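Local coordinates for protein glycerol kinase, putative (Plasmodium falciparum, PDB 2W40) that probably transfers phosphate from ATP to glycerol, giving sn-glycerol 3-phosphate, at residues C[52-57]-C[170-175]; C[84-89]-C[101-105]; C[165-169]-C[181-186]. One frame throughout, in Å; residues are numbered along the deposited sequence.

All three contacts lie in the N-terminal FGGY domain, with centres 11 to 14 Å apart. Contact 2 falls between the two segments of contact 1 along the chain. Contact 3 opens after contact 2 has closed, and its segments alternate with those of contact 1. Segments 165-169 and 170-175 are consecutive, so contacts 1 and 3 share helix 167-176. Contacts 2 and 3 reach the same small antiparallel sheet, where strand 88-92 runs beside strand 162-166. Ile89 of contact 2 also packs on Trp170 of contact 1. The three thus connect the glycerol-binding turn of contact 2 with helices packed behind it.

Contact 1 of 3, residues C[52-57]-C[170-175]; sequences IMTNLY and WLIFNL
Met53 is the residue that fills the middle of the gap between helix 49-70 and helix 167-176, lying against Trp170, Leu171 and Asn174 together. The segment axes come no nearer than 11.2 Å and cross at -62°, so side chains rather than backbones bridge the space. The methionine is bent at both chi2 and chi3: its CG meets Trp170 NE1 at 3.5 Å, then the bent chain crosses the side chains of the opposing helix at a slant. SD stands 4.5 Å from the centroid of the five-membered ring of Trp170, well off the ring normal, an oblique Met-aromatic contact. The same sulfur rests 3.8 Å from Leu171 CD1, while CE ends 3.6 Å from Asn174 CB.

This is the tight part. On the side that leans on strand 3-11 the fit is slacker: Leu56 CD2 lies 4.1 Å from Leu171 CG, and Ile52 CG2 stays 4.3 Å from Leu171 CD1, with Ile9 and Gln11 of the strand packing against these side chains. One turn beyond Met53, Tyr57 meets Leu175 at its ring edge, CE1 being 3.8 Å from CD2, and its hydroxyl touches the CB of Asn174, the two side chains crossing at about a right angle. Asn174 is partly exposed, and marks where the otherwise buried interface approaches solvent.

Polar groups here look outward for partners; Tyr57 OH, for one, has a weak hydrogen bond to Ser231 OG. The chemistry therefore implies two helices joined by hydrophobic packing around one bent methionine, with the Trp170 ring tethered through NE1 to Pro49 O, at the start of the first helix, and the Tyr57 ring stacked on His233.

Contact 2 of 3, residues C[84-89]-C[101-105]; sequences QRETVI and NAIVW
Val88 and Ile103 face each other as a single antiparallel hydrogen-bonded pair, joining segment 84-89 to strand 102-103. Val88 N gives its proton to Ile103 O and Ile103 N returns one to Val88 O, each over 3.0 Å. Both carbonyls also take a CA-H contact, Ile103 O from Thr87 CA and Val88 O from Ala102 CA, so each oxygen has two neighbours on the opposing chain. Thr87 N turns back to Arg85 O at 2.7 Å, and three further carbonyls are met from outside: Glu86 O by Ser139 OG, Thr87 O by Asn166 ND2 and Val104 O by Lys142 NZ.

Beyond the bridge, the Thr87 hydroxyl takes over. OG1 sits beside the backbone N (chi1 -65°), where it accepts from Trp105 N at 3.1 Å and donates to Gln84 OE1 at 2.7 Å. That donor stands 51° above the amide carbonyl plane. The other end of the glutamine amide, NE2, is held by Gln11 OE1. Both OG1 and Gln84 OE1 meet the Trp105 indole at its edge; its NE1 is satisfied by Thr13 OG1. Glu86 OE1 lies 3.5 Å from Trp105 CB and bonds to the bound glycerol, while OE2 makes a salt bridge to Arg189. Arg85 N also bonds to glycerol, and its guanidinium pairs with Glu308. Arg85 and Glu86 thus line a glycerol site, consistent with the substrate pocket.

Ile89 CG1 is pressed to 3.4 Å from Ala102 CB, a tight apolar pair. Val88 and Ile103 pack against helix 140-149; Thr87 and Ile89 pack on helix 167-176. The pairing continues outward through backbone bonds, from Ala102 to His47 of strand 46-47 and from Ile89 to Gly165 of strand 162-166.

Contact 3 of 3, residues C[165-169]-C[181-186]; sequences GNINT and YTDVTN
Asn168 and Thr169, in the first turn of helix 167-176, reach across to strand 181-183 with two direct hydrogen bonds. Asn168 ND2 donates to Thr182 OG1 at 3.0 Å, nearly straight (166°) and in the plane of its own amide. Thr169 OG1 donates to Tyr181 O at 2.8 Å, tilted 34° from the carbonyl plane.

Waters add two bridges. One donates to Asn166 OD1 and also bonds to Thr182 OG1, so this hydroxyl is held by both Asn168 ND2 and the water; the other accepts from Tyr181 N and can donate to Thr169 O. Asn166 ND2 donates to Ser139 OG and to Thr87 O.

Stacking is the third element. The side-chain amides of Asn168 and Asn186 come from opposite directions and lie stacked, their planes 21° apart, with Asn168 CG 3.4 Å from Asn186 ND2. That nitrogen is steadied by Asp183 OD1, which accepts it through its syn lone pair at 2.8 Å. Asp183 is also the N-cap of helix 184-187: OD2 accepts from Asn186 N and, weakly, from Thr185 N.

Most of the touching residues are buried, and their polar groups are met partly by one another and partly by residues around them, as Asn186 OD1 is by Asn83. The chemistry implies a directional, largely hydrophilic join, whose amides and hydroxyls probably help set how the start of helix 167-176 lies against strand 181-183 and the first turn of helix 184-187.

Contact 1 of 3, residues C[52-57]-C[170-175]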
ATOM      1  N   ILE C  52      -6.105  13.557  27.812  1.00  9.18           N
ATOM      2  CA  ILE C  52      -5.000  12.968  28.508  1.00  8.74           C
ATOM      3  C   ILE C  52      -5.127  13.110  30.049  1.00  8.94           C
ATOM      4  O   ILE C  52      -4.834  12.144  30.780  1.00  8.85           O
ATOM      5  CB  ILE C  52      -3.670  13.570  27.970  1.00  7.98           C
ATOM      6  CG1 ILE C  52      -3.457  13.056  26.524  1.00  9.52           C
ATOM      7  CG2 ILE C  52      -2.452  13.176  28.937  1.00  9.29           C
ATOM      8  CD1 ILE C  52      -2.282  13.723  25.832  1.00  9.79           C
ATOM      9  N   MET C  53      -5.380  14.323  30.541  1.00  9.75           N
ATOM     10  CA  MET C  53      -5.501  14.478  31.973  1.00  9.07           C
ATOM     11  C   MET C  53      -6.627  13.637  32.584  1.00  9.94           C
ATOM     12  O   MET C  53      -6.452  13.037  33.685  1.00 10.75           O
ATOM     13  CB  MET C  53      -5.698  15.922  32.368  1.00 11.24           C
ATOM     14  CG  MET C  53      -4.520  16.763  32.227  1.00 16.67           C
ATOM     15  SD  MET C  53      -2.995  16.205  33.079  1.00 16.24           S
ATOM     16  CE  MET C  53      -3.374  15.859  34.706  1.00 14.72           C
ATOM     17  N   THR C  54      -7.798  13.663  31.944  1.00 11.12           N
ATOM     18  CA  THR C  54      -8.913  12.888  32.456  1.00 11.00           C
ATOM     19  C   THR C  54      -8.516  11.411  32.576  1.00 11.23           C
ATOM     20  O   THR C  54      -8.781  10.737  33.585  1.00 11.34           O
ATOM     21  CB  THR C  54     -10.110  13.083  31.529  1.00 11.02           C
ATOM     22  OG1 THR C  54     -10.462  14.492  31.603  1.00 14.40           O
ATOM     23  CG2 THR C  54     -11.270  12.171  31.993  1.00 11.91           C
ATOM     24  N   ASN C  55      -7.897  10.906  31.531  1.00  9.22           N
ATOM     25  CA  ASN C  55      -7.442   9.506  31.527  1.00 10.33           C
ATOM     26  C   ASN C  55      -6.444   9.255  32.667  1.00  9.87           C
ATOM     27  O   ASN C  55      -6.536   8.262  33.387  1.00 11.50           O
ATOM     28  CB  ASN C  55      -6.782   9.182  30.207  1.00 10.46           C
ATOM     29  CG  ASN C  55      -7.769   8.979  29.089  1.00 11.88           C
ATOM     30  OD1 ASN C  55      -9.007   9.023  29.334  1.00 12.53           O
ATOM     31  ND2 ASN C  55      -7.268   8.848  27.890  1.00 12.00           N
ATOM     32  N   LEU C  56      -5.508  10.161  32.862  1.00  9.84           N
ATOM     33  CA  LEU C  56      -4.564  10.066  33.937  1.00 10.33           C
ATOM     34  C   LEU C  56      -5.236   9.983  35.252  1.00  8.92           C
ATOM     35  O   LEU C  56      -4.941   9.115  36.036  1.00 11.47           O
ATOM     36  CB  LEU C  56      -3.559  11.197  33.887  1.00  8.97           C
ATOM     37  CG  LEU C  56      -2.497  11.048  35.005  1.00  9.12           C
ATOM     38  CD1 LEU C  56      -1.673   9.786  35.050  1.00 10.18           C
ATOM     39  CD2 LEU C  56      -1.567  12.306  34.995  1.00 10.75           C
ATOM     40  N   TYR C  57      -6.157  10.923  35.539  1.00 10.11           N
ATOM     41  CA  TYR C  57      -6.848  10.973  36.864  1.00 11.50           C
ATOM     42  C   TYR C  57      -7.562   9.664  37.123  1.00 12.10           C
ATOM     43  O   TYR C  57      -7.470   9.099  38.199  1.00 10.27           O
ATOM     44  CB  TYR C  57      -7.799  12.157  36.905  1.00 12.74           C
ATOM     45  CG  TYR C  57      -7.114  13.535  36.980  1.00 12.23           C
ATOM     46  CD1 TYR C  57      -5.927  13.713  37.647  1.00 12.42           C
ATOM     47  CD2 TYR C  57      -7.690  14.623  36.355  1.00 12.31           C
ATOM     48  CE1 TYR C  57      -5.323  15.015  37.712  1.00 14.38           C
ATOM     49  CE2 TYR C  57      -7.154  15.852  36.388  1.00 13.27           C
ATOM     50  CZ  TYR C  57      -5.993  16.089  37.078  1.00 15.11           C
ATOM     51  OH  TYR C  57      -5.484  17.356  37.139  1.00 17.24           O
ATOM     52  N   TRP C 170       2.790  20.020  31.437  1.00  6.42           N
ATOM     53  CA  TRP C 170       1.341  19.994  31.460  1.00  6.18           C
ATOM     54  C   TRP C 170       0.854  19.105  32.691  1.00  6.70           C
ATOM     55  O   TRP C 170      -0.037  19.503  33.468  1.00  7.51           O
ATOM     56  CB  TRP C 170       0.836  19.486  30.125  1.00  7.36           C
ATOM     57  CG  TRP C 170      -0.637  19.291  29.981  1.00  6.35           C
ATOM     58  CD1 TRP C 170      -1.280  18.100  29.727  1.00  7.89           C
ATOM     59  CD2 TRP C 170      -1.683  20.287  30.119  1.00  7.47           C
ATOM     60  NE1 TRP C 170      -2.659  18.302  29.653  1.00  7.92           N
ATOM     61  CE2 TRP C 170      -2.940  19.612  29.922  1.00  6.90           C
ATOM     62  CE3 TRP C 170      -1.670  21.657  30.420  1.00  6.19           C
ATOM     63  CZ2 TRP C 170      -4.173  20.282  29.940  1.00  9.09           C
ATOM     64  CZ3 TRP C 170      -2.873  22.329  30.448  1.00  7.24           C
ATOM     65  CH2 TRP C 170      -4.129  21.652  30.208  1.00 10.66           C
ATOM     66  N   LEU C 171       1.389  17.921  32.794  1.00  8.24           N
ATOM     67  CA  LEU C 171       0.984  17.019  33.862  1.00  8.00           C
ATOM     68  C   LEU C 171       1.277  17.617  35.228  1.00  7.56           C
ATOM     69  O   LEU C 171       0.461  17.577  36.127  1.00  9.04           O
ATOM     70  CB  LEU C 171       1.665  15.657  33.654  1.00  6.87           C
ATOM     71  CG  LEU C 171       1.000  14.612  32.817  1.00 12.25           C
ATOM     72  CD1 LEU C 171       0.302  15.107  31.561  1.00 12.67           C
ATOM     73  CD2 LEU C 171       1.845  13.336  32.637  1.00 13.90           C
ATOM     74  N   ILE C 172       2.467  18.164  35.420  1.00  7.06           N
ATOM     75  CA  ILE C 172       2.868  18.697  36.719  1.00  6.79           C
ATOM     76  C   ILE C 172       2.011  19.933  37.052  1.00  6.83           C
ATOM     77  O   ILE C 172       1.490  20.060  38.175  1.00  7.41           O
ATOM     78  CB  ILE C 172       4.414  19.059  36.712  1.00  7.06           C
ATOM     79  CG1 ILE C 172       5.311  17.758  36.590  1.00  8.81           C
ATOM     80  CG2 ILE C 172       4.737  19.970  37.925  1.00  6.98           C
ATOM     81  CD1 ILE C 172       6.814  18.142  36.317  1.00 10.27           C
ATOM     82  N   PHE C 173       1.756  20.774  36.053  1.00  7.74           N
ATOM     83  CA  PHE C 173       0.914  21.960  36.248  1.00  7.51           C
ATOM     84  C   PHE C 173      -0.464  21.555  36.735  1.00  7.85           C
ATOM     85  O   PHE C 173      -0.977  22.142  37.707  1.00 10.48           O
ATOM     86  CB  PHE C 173       0.841  22.701  34.932  1.00  8.47           C
ATOM     87  CG  PHE C 173      -0.014  23.898  34.948  1.00  7.70           C
ATOM     88  CD1 PHE C 173       0.570  25.134  35.217  1.00  8.32           C
ATOM     89  CD2 PHE C 173      -1.406  23.764  34.813  1.00  8.40           C
ATOM     90  CE1 PHE C 173      -0.250  26.272  35.279  1.00  8.09           C
ATOM     91  CE2 PHE C 173      -2.230  24.954  34.803  1.00  9.76           C
ATOM     92  CZ  PHE C 173      -1.632  26.169  35.029  1.00  9.50           C
ATOM     93  N   ASN C 174      -1.069  20.557  36.127  1.00  9.36           N
ATOM     94  CA  ASN C 174      -2.380  20.162  36.557  1.00  8.62           C
ATOM     95  C   ASN C 174      -2.376  19.472  37.897  1.00  9.12           C
ATOM     96  O   ASN C 174      -3.188  19.743  38.741  1.00  9.27           O
ATOM     97  CB  ASN C 174      -3.050  19.311  35.493  1.00  9.16           C
ATOM     98  CG  ASN C 174      -3.491  20.100  34.307  1.00  8.82           C
ATOM     99  OD1 ASN C 174      -2.896  20.064  33.229  1.00 15.42           O
ATOM    100  ND2 ASN C 174      -4.579  20.746  34.446  1.00 15.23           N
ATOM    101  N   LEU C 175      -1.458  18.546  38.093  1.00  8.96           N
ATOM    102  CA  LEU C 175      -1.409  17.782  39.398  1.00  8.80           C
ATOM    103  C   LEU C 175      -1.171  18.658  40.631  1.00  6.98           C
ATOM    104  O   LEU C 175      -1.756  18.441  41.695  1.00 10.18           O
ATOM    105  CB  LEU C 175      -0.380  16.669  39.364  1.00  8.90           C
ATOM    106  CG  LEU C 175      -0.756  15.457  38.512  1.00 10.28           C
ATOM    107  CD1 LEU C 175       0.519  14.636  38.234  1.00 11.29           C
ATOM    108  CD2 LEU C 175      -1.898  14.642  39.253  1.00 10.46           C
TER

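Contact 2 of 3, residues C[84-89]-C[101-105]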
ATOM      1  N   GLN C  84       6.090  11.288  26.335  1.00  6.18           N
ATOM      2  CA  GLN C  84       6.360  11.564  24.945  1.00  5.93           C
ATOM      3  C   GLN C  84       6.944  13.007  24.873  1.00  5.27           C
ATOM      4  O   GLN C  84       6.353  13.970  25.439  1.00  4.86           O
ATOM      5  CB  GLN C  84       5.038  11.495  24.148  1.00  7.23           C
ATOM      6  CG  GLN C  84       3.874  12.276  24.715  1.00  5.66           C
ATOM      7  CD  GLN C  84       2.788  12.658  23.699  1.00  5.30           C
ATOM      8  OE1 GLN C  84       3.076  12.876  22.520  1.00  7.29           O
ATOM      9  NE2 GLN C  84       1.564  12.833  24.190  1.00  8.05           N
ATOM     10  N   ARG C  85       8.087  13.125  24.232  1.00  6.51           N
ATOM     11  CA  ARG C  85       8.828  14.358  24.160  1.00  6.04           C
ATOM     12  C   ARG C  85       8.264  15.227  22.971  1.00  6.47           C
ATOM     13  O   ARG C  85       7.471  14.697  22.171  1.00  5.84           O
ATOM     14  CB  ARG C  85      10.277  14.053  23.999  1.00  7.50           C
ATOM     15  CG  ARG C  85      10.866  13.221  25.165  1.00  6.85           C
ATOM     16  CD  ARG C  85      12.319  12.677  24.918  1.00  8.11           C
ATOM     17  NE  ARG C  85      12.278  11.881  23.717  1.00  7.14           N
ATOM     18  CZ  ARG C  85      13.347  11.516  23.008  1.00 10.34           C
ATOM     19  NH1 ARG C  85      14.572  11.758  23.476  1.00 10.56           N
ATOM     20  NH2 ARG C  85      13.200  10.977  21.807  1.00  7.44           N
ATOM     21  N   GLU C  86       8.751  16.479  22.862  1.00  6.04           N
ATOM     22  CA  GLU C  86       8.548  17.419  21.762  1.00  5.65           C
ATOM     23  C   GLU C  86       7.106  17.948  21.645  1.00  4.26           C
ATOM     24  O   GLU C  86       6.886  19.088  21.336  1.00  7.47           O
ATOM     25  CB  GLU C  86       9.015  16.900  20.431  1.00  6.42           C
ATOM     26  CG  GLU C  86      10.518  16.571  20.326  1.00  6.37           C
ATOM     27  CD  GLU C  86      10.871  15.127  20.678  1.00 10.75           C
ATOM     28  OE1 GLU C  86       9.964  14.254  20.688  1.00  8.68           O
ATOM     29  OE2 GLU C  86      12.072  14.830  20.918  1.00  8.89           O
ATOM     30  N   THR C  87       6.158  17.068  21.854  1.00  5.57           N
ATOM     31  CA  THR C  87       4.739  17.403  21.844  1.00  6.27           C
ATOM     32  C   THR C  87       4.574  18.632  22.748  1.00  6.18           C
ATOM     33  O   THR C  87       5.115  18.700  23.843  1.00  6.95           O
ATOM     34  CB  THR C  87       3.946  16.232  22.393  1.00  5.43           C
ATOM     35  OG1 THR C  87       4.114  15.132  21.479  1.00  6.69           O
ATOM     36  CG2 THR C  87       2.441  16.596  22.549  1.00  6.93           C
ATOM     37  N   VAL C  88       3.798  19.605  22.237  1.00  6.45           N
ATOM     38  CA  VAL C  88       3.735  20.938  22.888  1.00  6.51           C
ATOM     39  C   VAL C  88       2.259  21.382  23.017  1.00  5.73           C
ATOM     40  O   VAL C  88       1.427  21.184  22.102  1.00  7.44           O
ATOM     41  CB  VAL C  88       4.671  22.001  22.229  1.00  6.66           C
ATOM     42  CG1 VAL C  88       4.198  22.269  20.812  1.00  8.32           C
ATOM     43  CG2 VAL C  88       4.760  23.272  23.072  1.00  7.39           C
ATOM     44  N   ILE C  89       2.019  21.995  24.165  1.00  6.66           N
ATOM     45  CA  ILE C  89       0.685  22.618  24.496  1.00  7.24           C
ATOM     46  C   ILE C  89       1.031  24.049  24.991  1.00  5.98           C
ATOM     47  O   ILE C  89       1.979  24.277  25.734  1.00  6.66           O
ATOM     48  CB  ILE C  89      -0.115  21.851  25.564  1.00  8.43           C
ATOM     49  CG1 ILE C  89      -0.320  20.377  25.183  1.00  9.64           C
ATOM     50  CG2 ILE C  89      -1.513  22.491  25.843  1.00  8.35           C
ATOM     51  CD1 ILE C  89      -0.368  19.588  26.497  1.00 11.91           C
ATOM     52  N   ASN C 101      -5.100  22.379  20.814  1.00  7.83           N
ATOM     53  CA  ASN C 101      -4.686  20.986  21.087  1.00  8.80           C
ATOM     54  C   ASN C 101      -3.184  20.876  21.284  1.00  8.28           C
ATOM     55  O   ASN C 101      -2.413  21.700  20.831  1.00  8.21           O
ATOM     56  CB  ASN C 101      -5.093  20.046  19.976  1.00  8.69           C
ATOM     57  CG  ASN C 101      -6.567  19.552  20.043  1.00 10.85           C
ATOM     58  OD1 ASN C 101      -7.132  19.104  18.989  1.00 14.75           O
ATOM     59  ND2 ASN C 101      -7.204  19.682  21.141  1.00  8.34           N
ATOM     60  N   ALA C 102      -2.742  19.770  21.872  1.00  7.59           N
ATOM     61  CA  ALA C 102      -1.330  19.420  21.785  1.00  8.17           C
ATOM     62  C   ALA C 102      -1.010  19.167  20.287  1.00  7.57           C
ATOM     63  O   ALA C 102      -1.707  18.461  19.631  1.00  9.04           O
ATOM     64  CB  ALA C 102      -0.998  18.181  22.654  1.00  8.03           C
ATOM     65  N   ILE C 103       0.138  19.693  19.792  1.00  7.05           N
ATOM     66  CA  ILE C 103       0.691  19.337  18.526  1.00  7.14           C
ATOM     67  C   ILE C 103       1.849  18.365  18.780  1.00  5.88           C
ATOM     68  O   ILE C 103       2.810  18.679  19.506  1.00  7.41           O
ATOM     69  CB  ILE C 103       1.207  20.544  17.717  1.00  6.92           C
ATOM     70  CG1 ILE C 103       0.022  21.525  17.431  1.00  8.41           C
ATOM     71  CG2 ILE C 103       1.759  20.046  16.362  1.00  8.67           C
ATOM     72  CD1 ILE C 103       0.404  22.818  16.715  1.00  8.76           C
ATOM     73  N   VAL C 104       1.647  17.140  18.262  1.00  6.29           N
ATOM     74  CA  VAL C 104       2.474  15.974  18.654  1.00  6.95           C
ATOM     75  C   VAL C 104       3.796  16.046  17.923  1.00  6.71           C
ATOM     76  O   VAL C 104       3.938  16.676  16.819  1.00  8.02           O
ATOM     77  CB  VAL C 104       1.675  14.647  18.422  1.00  5.30           C
ATOM     78  CG1 VAL C 104       2.381  13.402  18.864  1.00  6.77           C
ATOM     79  CG2 VAL C 104       0.335  14.693  19.196  1.00  7.54           C
ATOM     80  N   TRP C 105       4.768  15.344  18.481  1.00  6.99           N
ATOM     81  CA  TRP C 105       6.126  15.226  17.853  1.00  5.45           C
ATOM     82  C   TRP C 105       6.031  14.784  16.380  1.00  7.21           C
ATOM     83  O   TRP C 105       6.884  15.079  15.607  1.00  9.22           O
ATOM     84  CB  TRP C 105       7.025  14.374  18.755  1.00  6.72           C
ATOM     85  CG  TRP C 105       6.595  12.962  18.940  1.00  6.52           C
ATOM     86  CD1 TRP C 105       5.808  12.497  19.940  1.00  6.81           C
ATOM     87  CD2 TRP C 105       7.008  11.806  18.171  1.00  6.11           C
ATOM     88  NE1 TRP C 105       5.692  11.113  19.853  1.00  9.01           N
ATOM     89  CE2 TRP C 105       6.409  10.663  18.781  1.00  5.71           C
ATOM     90  CE3 TRP C 105       7.909  11.602  17.108  1.00  8.95           C
ATOM     91  CZ2 TRP C 105       6.618   9.328  18.255  1.00  8.12           C
ATOM     92  CZ3 TRP C 105       8.137  10.332  16.639  1.00  7.34           C
ATOM     93  CH2 TRP C 105       7.485   9.209  17.206  1.00  9.93           C
TER

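Contact 3 of 3, residues C[165-169]-C[181-186]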
ATOM      1  N   GLY C 165       4.419  24.574  27.257  1.00  8.62           N
ATOM      2  CA  GLY C 165       4.943  23.378  27.907  1.00  7.17           C
ATOM      3  C   GLY C 165       4.900  22.093  27.123  1.00  6.71           C
ATOM      4  O   GLY C 165       3.978  21.842  26.339  1.00  7.64           O
ATOM      5  N   ASN C 166       5.910  21.265  27.375  1.00  4.99           N
ATOM      6  CA  ASN C 166       5.817  19.914  26.964  1.00  6.28           C
ATOM      7  C   ASN C 166       4.850  19.092  27.860  1.00  5.72           C
ATOM      8  O   ASN C 166       4.332  19.597  28.809  1.00  5.46           O
ATOM      9  CB  ASN C 166       7.168  19.280  26.875  1.00  5.86           C
ATOM     10  CG  ASN C 166       8.131  19.885  25.790  1.00  6.75           C
ATOM     11  OD1 ASN C 166       9.315  20.132  26.122  1.00 10.97           O
ATOM     12  ND2 ASN C 166       7.670  20.121  24.542  1.00  8.32           N
ATOM     13  N   ILE C 167       4.666  17.809  27.592  1.00  5.69           N
ATOM     14  CA  ILE C 167       3.643  17.043  28.283  1.00  6.10           C
ATOM     15  C   ILE C 167       3.969  16.915  29.796  1.00  5.26           C
ATOM     16  O   ILE C 167       3.119  16.947  30.631  1.00  8.13           O
ATOM     17  CB  ILE C 167       3.472  15.666  27.631  1.00  7.42           C
ATOM     18  CG1 ILE C 167       2.794  15.795  26.257  1.00  8.55           C
ATOM     19  CG2 ILE C 167       2.751  14.626  28.573  1.00  6.31           C
ATOM     20  CD1 ILE C 167       1.293  16.043  26.366  1.00 10.32           C
ATOM     21  N   ASN C 168       5.270  16.822  30.106  1.00  6.97           N
ATOM     22  CA  ASN C 168       5.659  16.786  31.494  1.00  6.91           C
ATOM     23  C   ASN C 168       5.234  17.993  32.276  1.00  5.76           C
ATOM     24  O   ASN C 168       4.668  17.877  33.366  1.00  7.09           O
ATOM     25  CB  ASN C 168       7.149  16.629  31.682  1.00  6.51           C
ATOM     26  CG  ASN C 168       7.965  17.707  31.033  1.00  8.70           C
ATOM     27  OD1 ASN C 168       7.723  18.043  29.850  1.00  9.61           O
ATOM     28  ND2 ASN C 168       9.006  18.174  31.726  1.00  9.21           N
ATOM     29  N   THR C 169       5.471  19.188  31.669  1.00  6.54           N
ATOM     30  CA  THR C 169       5.045  20.461  32.230  1.00  7.53           C
ATOM     31  C   THR C 169       3.524  20.528  32.433  1.00  7.27           C
ATOM     32  O   THR C 169       3.013  21.022  33.483  1.00  8.48           O
ATOM     33  CB  THR C 169       5.572  21.608  31.378  1.00  7.16           C
ATOM     34  OG1 THR C 169       6.973  21.459  31.235  1.00  8.51           O
ATOM     35  CG2 THR C 169       5.249  23.000  32.058  1.00  7.96           C
ATOM     36  N   TYR C 181       7.187  23.715  35.623  1.00  7.60           N
ATOM     37  CA  TYR C 181       8.488  23.138  35.594  1.00  6.52           C
ATOM     38  C   TYR C 181       8.672  22.270  34.385  1.00  7.15           C
ATOM     39  O   TYR C 181       7.764  21.664  33.886  1.00  7.89           O
ATOM     40  CB  TYR C 181       8.739  22.220  36.822  1.00  7.44           C
ATOM     41  CG  TYR C 181       8.795  22.903  38.144  1.00  8.92           C
ATOM     42  CD1 TYR C 181       9.672  23.899  38.374  1.00 11.13           C
ATOM     43  CD2 TYR C 181       8.075  22.417  39.210  1.00  8.32           C
ATOM     44  CE1 TYR C 181       9.800  24.488  39.616  1.00  9.71           C
ATOM     45  CE2 TYR C 181       8.181  22.998  40.471  1.00  9.67           C
ATOM     46  CZ  TYR C 181       9.053  24.043  40.663  1.00  9.52           C
ATOM     47  OH  TYR C 181       9.211  24.601  41.904  1.00 14.14           O
ATOM     48  N   THR C 182       9.927  22.156  34.009  1.00  7.50           N
ATOM     49  CA  THR C 182      10.382  21.113  33.113  1.00  7.43           C
ATOM     50  C   THR C 182      11.696  20.557  33.669  1.00  7.89           C
ATOM     51  O   THR C 182      12.139  20.930  34.739  1.00  9.87           O
ATOM     52  CB  THR C 182      10.568  21.586  31.617  1.00  7.27           C
ATOM     53  OG1 THR C 182      10.663  20.430  30.757  1.00  8.03           O
ATOM     54  CG2 THR C 182      11.724  22.582  31.448  1.00  8.66           C
ATOM     55  N   ASP C 183      12.204  19.599  32.949  1.00  8.77           N
ATOM     56  CA  ASP C 183      13.508  18.990  33.271  1.00  7.49           C
ATOM     57  C   ASP C 183      14.450  19.127  32.105  1.00  7.46           C
ATOM     58  O   ASP C 183      14.045  19.401  30.953  1.00  8.33           O
ATOM     59  CB  ASP C 183      13.360  17.550  33.687  1.00  8.22           C
ATOM     60  CG  ASP C 183      13.075  16.673  32.515  1.00  7.60           C
ATOM     61  OD1 ASP C 183      11.882  16.504  32.174  1.00 11.92           O
ATOM     62  OD2 ASP C 183      14.033  16.215  31.853  1.00 10.89           O
ATOM     63  N   VAL C 184      15.744  19.044  32.393  1.00  7.14           N
ATOM     64  CA  VAL C 184      16.756  19.271  31.359  1.00  8.83           C
ATOM     65  C   VAL C 184      16.639  18.376  30.105  1.00  7.88           C
ATOM     66  O   VAL C 184      16.964  18.797  28.984  1.00  9.94           O
ATOM     67  CB  VAL C 184      18.179  19.049  31.927  1.00 11.87           C
ATOM     68  CG1 VAL C 184      18.641  20.110  32.920  1.00 14.67           C
ATOM     69  CG2 VAL C 184      18.317  17.671  32.533  1.00 10.85           C
ATOM     70  N   THR C 185      16.158  17.158  30.235  1.00  9.05           N
ATOM     71  CA  THR C 185      15.955  16.278  29.074  1.00  8.52           C
ATOM     72  C   THR C 185      14.817  16.748  28.141  1.00  7.37           C
ATOM     73  O   THR C 185      15.048  16.896  26.928  1.00 10.30           O
ATOM     74  CB  THR C 185      15.821  14.791  29.418  1.00  6.66           C
ATOM     75  OG1 THR C 185      14.564  14.526  30.091  1.00  9.38           O
ATOM     76  CG2 THR C 185      17.038  14.351  30.265  1.00  8.37           C
ATOM     77  N   ASN C 186      13.660  17.101  28.729  1.00  7.47           N
ATOM     78  CA  ASN C 186      12.576  17.639  27.950  1.00  8.53           C
ATOM     79  C   ASN C 186      12.901  19.014  27.364  1.00  8.52           C
ATOM     80  O   ASN C 186      12.572  19.264  26.198  1.00  7.62           O
ATOM     81  CB  ASN C 186      11.301  17.701  28.783  1.00  7.54           C
ATOM     82  CG  ASN C 186      10.528  16.347  28.762  1.00  7.33           C
ATOM     83  OD1 ASN C 186      10.014  15.943  27.713  1.00  8.62           O
ATOM     84  ND2 ASN C 186      10.408  15.712  29.897  1.00  8.74           N
TER
HETATM   85  O   HOH W   1      10.563  21.295  28.200  1.00 10.10           O
HETATM   86  O   HOH W   2       4.742  22.204  35.357  1.00  7.28           O